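Local coordinates for protein importin subunit beta-1 (Saccharomyces cerevisiae, PDB 5OWU) that carries proteins into the nucleus as the importin beta subunit, associating with importin alpha, which binds the classical nuclear localization signal of the cargo, at residues A[287-298]-A[350-361]. Residues are numbered along the deposited sequence; the frame is centred on the assembly and turned at random.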
loop_
_atom_site.group_PDB
_atom_site.type_symbol
_atom_site.label_atom_id
_atom_site.label_comp_id
_atom_site.label_asym_id
_atom_site.label_seq_id
_atom_site.Cartn_x
_atom_site.Cartn_y
_atom_site.Cartn_z
ATOM N N VAL A 287 7.778 15.039 15.905
ATOM C CA VAL A 287 7.339 15.256 14.533
ATOM C C VAL A 287 6.318 14.199 14.138
ATOM O O VAL A 287 5.247 14.515 13.611
ATOM C CB VAL A 287 8.546 15.269 13.580
ATOM C CG1 VAL A 287 8.087 15.321 12.125
ATOM C CG2 VAL A 287 9.436 16.457 13.886
ATOM N N GLU A 288 6.628 12.924 14.404
ATOM C CA GLU A 288 5.704 11.859 14.029
ATOM C C GLU A 288 4.360 12.042 14.715
ATOM O O GLU A 288 3.310 11.762 14.122
ATOM C CB GLU A 288 6.295 10.488 14.371
ATOM C CG GLU A 288 5.337 9.320 14.120
ATOM C CD GLU A 288 4.866 9.242 12.676
ATOM O OE1 GLU A 288 5.579 9.752 11.781
ATOM O OE2 GLU A 288 3.779 8.670 12.434
ATOM N N PHE A 289 4.370 12.505 15.966
ATOM C CA PHE A 289 3.104 12.781 16.644
ATOM C C PHE A 289 2.271 13.813 15.882
ATOM O O PHE A 289 1.059 13.631 15.658
ATOM C CB PHE A 289 3.381 13.261 18.066
ATOM C CG PHE A 289 2.141 13.476 18.873
ATOM C CD1 PHE A 289 1.347 12.404 19.214
ATOM C CD2 PHE A 289 1.763 14.741 19.278
ATOM C CE1 PHE A 289 0.205 12.575 19.954
ATOM C CE2 PHE A 289 0.608 14.919 20.027
ATOM C CZ PHE A 289 -0.170 13.830 20.357
ATOM N N TRP A 290 2.898 14.916 15.472
ATOM C CA TRP A 290 2.105 15.939 14.798
ATOM C C TRP A 290 1.700 15.505 13.392
ATOM O O TRP A 290 0.609 15.868 12.923
ATOM C CB TRP A 290 2.858 17.268 14.806
ATOM C CG TRP A 290 2.669 17.935 16.127
ATOM C CD1 TRP A 290 3.521 17.910 17.194
ATOM C CD2 TRP A 290 1.525 18.688 16.542
ATOM N NE1 TRP A 290 2.978 18.612 18.246
ATOM C CE2 TRP A 290 1.753 19.096 17.872
ATOM C CE3 TRP A 290 0.327 19.056 15.919
ATOM C CZ2 TRP A 290 0.838 19.864 18.579
ATOM C CZ3 TRP A 290 -0.581 19.811 16.625
ATOM C CH2 TRP A 290 -0.321 20.207 17.943
ATOM N N SER A 291 2.521 14.687 12.726
ATOM C CA SER A 291 2.101 14.120 11.451
ATOM C C SER A 291 0.882 13.228 11.631
ATOM O O SER A 291 -0.032 13.247 10.801
ATOM C CB SER A 291 3.249 13.342 10.802
ATOM O OG SER A 291 4.259 14.221 10.326
ATOM N N THR A 292 0.845 12.440 12.708
ATOM C CA THR A 292 -0.336 11.618 12.968
ATOM C C THR A 292 -1.574 12.491 13.123
ATOM O O THR A 292 -2.627 12.216 12.526
ATOM C CB THR A 292 -0.124 10.755 14.214
ATOM O OG1 THR A 292 1.005 9.894 14.018
ATOM C CG2 THR A 292 -1.335 9.896 14.481
ATOM N N ILE A 293 -1.464 13.565 13.914
ATOM C CA ILE A 293 -2.593 14.490 14.047
ATOM C C ILE A 293 -3.061 14.979 12.678
ATOM O O ILE A 293 -4.256 14.929 12.351
ATOM C CB ILE A 293 -2.215 15.671 14.955
ATOM C CG1 ILE A 293 -2.051 15.183 16.396
ATOM C CG2 ILE A 293 -3.275 16.764 14.883
ATOM C CD1 ILE A 293 -1.538 16.255 17.355
ATOM N N CYS A 294 -2.136 15.508 11.879
ATOM C CA CYS A 294 -2.528 16.034 10.574
ATOM C C CYS A 294 -3.205 14.964 9.727
ATOM O O CYS A 294 -4.228 15.224 9.088
ATOM C CB CYS A 294 -1.315 16.601 9.838
ATOM S SG CYS A 294 -0.735 18.167 10.497
ATOM N N GLU A 295 -2.637 13.756 9.694
ATOM C CA GLU A 295 -3.224 12.688 8.886
ATOM C C GLU A 295 -4.658 12.408 9.307
ATOM O O GLU A 295 -5.539 12.194 8.456
ATOM C CB GLU A 295 -2.383 11.415 9.001
ATOM C CG GLU A 295 -0.990 11.550 8.420
ATOM C CD GLU A 295 -0.090 10.389 8.797
ATOM O OE1 GLU A 295 -0.574 9.463 9.479
ATOM O OE2 GLU A 295 1.101 10.411 8.419
ATOM N N GLU A 296 -4.913 12.402 10.621
ATOM C CA GLU A 296 -6.261 12.110 11.093
ATOM C C GLU A 296 -7.219 13.234 10.724
ATOM O O GLU A 296 -8.360 12.979 10.323
ATOM C CB GLU A 296 -6.262 11.871 12.607
ATOM C CG GLU A 296 -5.535 10.605 13.059
ATOM C CD GLU A 296 -5.996 9.339 12.330
ATOM O OE1 GLU A 296 -7.219 9.166 12.116
ATOM O OE2 GLU A 296 -5.124 8.521 11.964
ATOM N N GLU A 297 -6.772 14.488 10.834
ATOM C CA GLU A 297 -7.670 15.592 10.513
ATOM C C GLU A 297 -7.931 15.692 9.011
ATOM O O GLU A 297 -9.047 16.043 8.594
ATOM C CB GLU A 297 -7.101 16.888 11.099
ATOM C CG GLU A 297 -7.051 16.797 12.629
ATOM C CD GLU A 297 -6.552 18.046 13.331
ATOM O OE1 GLU A 297 -5.862 18.877 12.711
ATOM O OE2 GLU A 297 -6.858 18.187 14.530
ATOM N N ILE A 298 -6.943 15.348 8.183
ATOM C CA ILE A 298 -7.185 15.278 6.743
ATOM C C ILE A 298 -8.184 14.170 6.436
ATOM O O ILE A 298 -9.098 14.344 5.619
ATOM C CB ILE A 298 -5.861 15.076 5.981
ATOM C CG1 ILE A 298 -4.962 16.302 6.138
ATOM C CG2 ILE A 298 -6.125 14.824 4.479
ATOM C CD1 ILE A 298 -3.493 16.070 5.766
ATOM N N SER A 350 11.621 13.860 7.906
ATOM C CA SER A 350 10.347 13.728 8.613
ATOM C C SER A 350 9.692 15.087 8.811
ATOM O O SER A 350 8.468 15.223 8.688
ATOM C CB SER A 350 10.561 13.047 9.962
ATOM O OG SER A 350 11.242 11.814 9.801
ATOM N N ALA A 351 10.495 16.102 9.135
ATOM C CA ALA A 351 9.970 17.449 9.326
ATOM C C ALA A 351 9.421 18.012 8.022
ATOM O O ALA A 351 8.400 18.705 8.023
ATOM C CB ALA A 351 11.062 18.354 9.885
ATOM N N GLY A 352 10.084 17.729 6.899
ATOM C CA GLY A 352 9.534 18.137 5.614
ATOM C C GLY A 352 8.196 17.482 5.313
ATOM O O GLY A 352 7.238 18.147 4.894
ATOM N N ALA A 353 8.107 16.166 5.518
ATOM C CA ALA A 353 6.832 15.491 5.287
ATOM C C ALA A 353 5.747 16.061 6.194
ATOM O O ALA A 353 4.596 16.265 5.770
ATOM C CB ALA A 353 6.992 13.982 5.504
ATOM N N CYS A 354 6.094 16.319 7.453
ATOM C CA CYS A 354 5.130 16.888 8.385
ATOM C C CYS A 354 4.664 18.256 7.906
ATOM O O CYS A 354 3.465 18.551 7.893
ATOM C CB CYS A 354 5.750 16.981 9.776
ATOM S SG CYS A 354 4.580 17.479 11.037
ATOM N N LEU A 355 5.606 19.103 7.492
ATOM C CA LEU A 355 5.253 20.418 6.973
ATOM C C LEU A 355 4.269 20.306 5.816
ATOM O O LEU A 355 3.308 21.086 5.728
ATOM C CB LEU A 355 6.520 21.156 6.538
ATOM C CG LEU A 355 6.356 22.581 6.024
ATOM C CD1 LEU A 355 5.722 23.479 7.092
ATOM C CD2 LEU A 355 7.717 23.122 5.591
ATOM N N GLN A 356 4.478 19.334 4.923
ATOM C CA GLN A 356 3.538 19.170 3.816
ATOM C C GLN A 356 2.160 18.756 4.317
ATOM O O GLN A 356 1.136 19.202 3.774
ATOM C CB GLN A 356 4.086 18.161 2.811
ATOM C CG GLN A 356 5.411 18.607 2.221
ATOM C CD GLN A 356 6.007 17.589 1.270
ATOM O OE1 GLN A 356 5.287 16.806 0.649
ATOM N NE2 GLN A 356 7.334 17.596 1.150
ATOM N N LEU A 357 2.104 17.904 5.346
ATOM C CA LEU A 357 0.809 17.563 5.935
ATOM C C LEU A 357 0.123 18.792 6.530
ATOM O O LEU A 357 -1.094 18.975 6.381
ATOM C CB LEU A 357 0.988 16.483 7.004
ATOM C CG LEU A 357 1.390 15.098 6.487
ATOM C CD1 LEU A 357 1.741 14.171 7.640
ATOM C CD2 LEU A 357 0.279 14.495 5.647
ATOM N N PHE A 358 0.878 19.631 7.235
ATOM C CA PHE A 358 0.305 20.865 7.763
ATOM C C PHE A 358 -0.281 21.710 6.643
ATOM O O PHE A 358 -1.388 22.241 6.768
ATOM C CB PHE A 358 1.363 21.657 8.531
ATOM C CG PHE A 358 1.308 21.454 10.018
ATOM C CD1 PHE A 358 0.466 22.236 10.804
ATOM C CD2 PHE A 358 2.087 20.485 10.631
ATOM C CE1 PHE A 358 0.403 22.058 12.173
ATOM C CE2 PHE A 358 2.032 20.297 12.005
ATOM C CZ PHE A 358 1.188 21.086 12.778
ATOM N N ALA A 359 0.449 21.846 5.533
ATOM C CA ALA A 359 -0.029 22.696 4.447
ATOM C C ALA A 359 -1.290 22.128 3.809
ATOM O O ALA A 359 -2.214 22.881 3.480
ATOM C CB ALA A 359 1.063 22.876 3.395
ATOM N N GLN A 360 -1.343 20.808 3.610
ATOM C CA GLN A 360 -2.544 20.194 3.047
ATOM C C GLN A 360 -3.728 20.338 3.995
ATOM O O GLN A 360 -4.861 20.570 3.560
ATOM C CB GLN A 360 -2.281 18.715 2.740
ATOM C CG GLN A 360 -1.292 18.495 1.613
ATOM C CD GLN A 360 -0.826 17.056 1.507
ATOM O OE1 GLN A 360 -0.567 16.397 2.514
ATOM N NE2 GLN A 360 -0.714 16.561 0.280
ATOM N N ASN A 361 -3.481 20.209 5.295
ATOM C CA ASN A 361 -4.558 20.223 6.276
ATOM C C ASN A 361 -5.056 21.634 6.557
ATOM O O ASN A 361 -6.244 21.822 6.840
ATOM C CB ASN A 361 -4.063 19.565 7.564
ATOM C CG ASN A 361 -5.138 19.441 8.623
ATOM O OD1 ASN A 361 -6.331 19.473 8.331
ATOM N ND2 ASN A 361 -4.710 19.281 9.868
HETATM O O HOH W 1 6.558 13.194 9.175
#
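Leu357 enters a hole lined by Ser291, Cys294, Glu295 and Ile298, a knobs-into-holes fit in which its CB lies 3.7 Å from Cys294 CB and its CD1 3.6 Å from Ser291 CB. Beside it, the sulfur of Cys294 sits over one face of the Phe358 ring, 3.8 Å from the centroid and displaced toward the rim; with SG anti to the carbonyl carbon (chi1 -74°), the thiol is carried onto that ring. Phe358 CZ also meets Trp290 CE3. Toward the start of both segments, Val287 CG1 rests on Cys354 CB, and a water joins Ser291 OG to the carbonyl oxygen of Ser350, 2.8 Å from each. At the far end, Asn361 ND2 donates to the anti lone pair of Glu297 OE1 over 3.1 Å, the acceptor lying in the amide plane. Cutting Asn361 back to an alanine is likely to leave this oxygen with only a weak bond from Ala318 N and the space beside Glu297 CB less well filled. Farther out, Tyr256 OH and Phe317 N bond Glu297 OE2, which should limit carboxylate rotation, while Trp290 NE1 is hydrogen-bonded to Thr271 OG1. The axes of 287-298 and 350-361, from HEAT repeats 7 and 8, approach to 9.1 Å at 29°, illustrating how successive solenoid repeats stack. The 5.1 Å between Ser291 CA and Cys354 CA is consistent with their small side chains, and the chemistry implies a largely apolar seam containing two cysteines, with polar links toward its two ends.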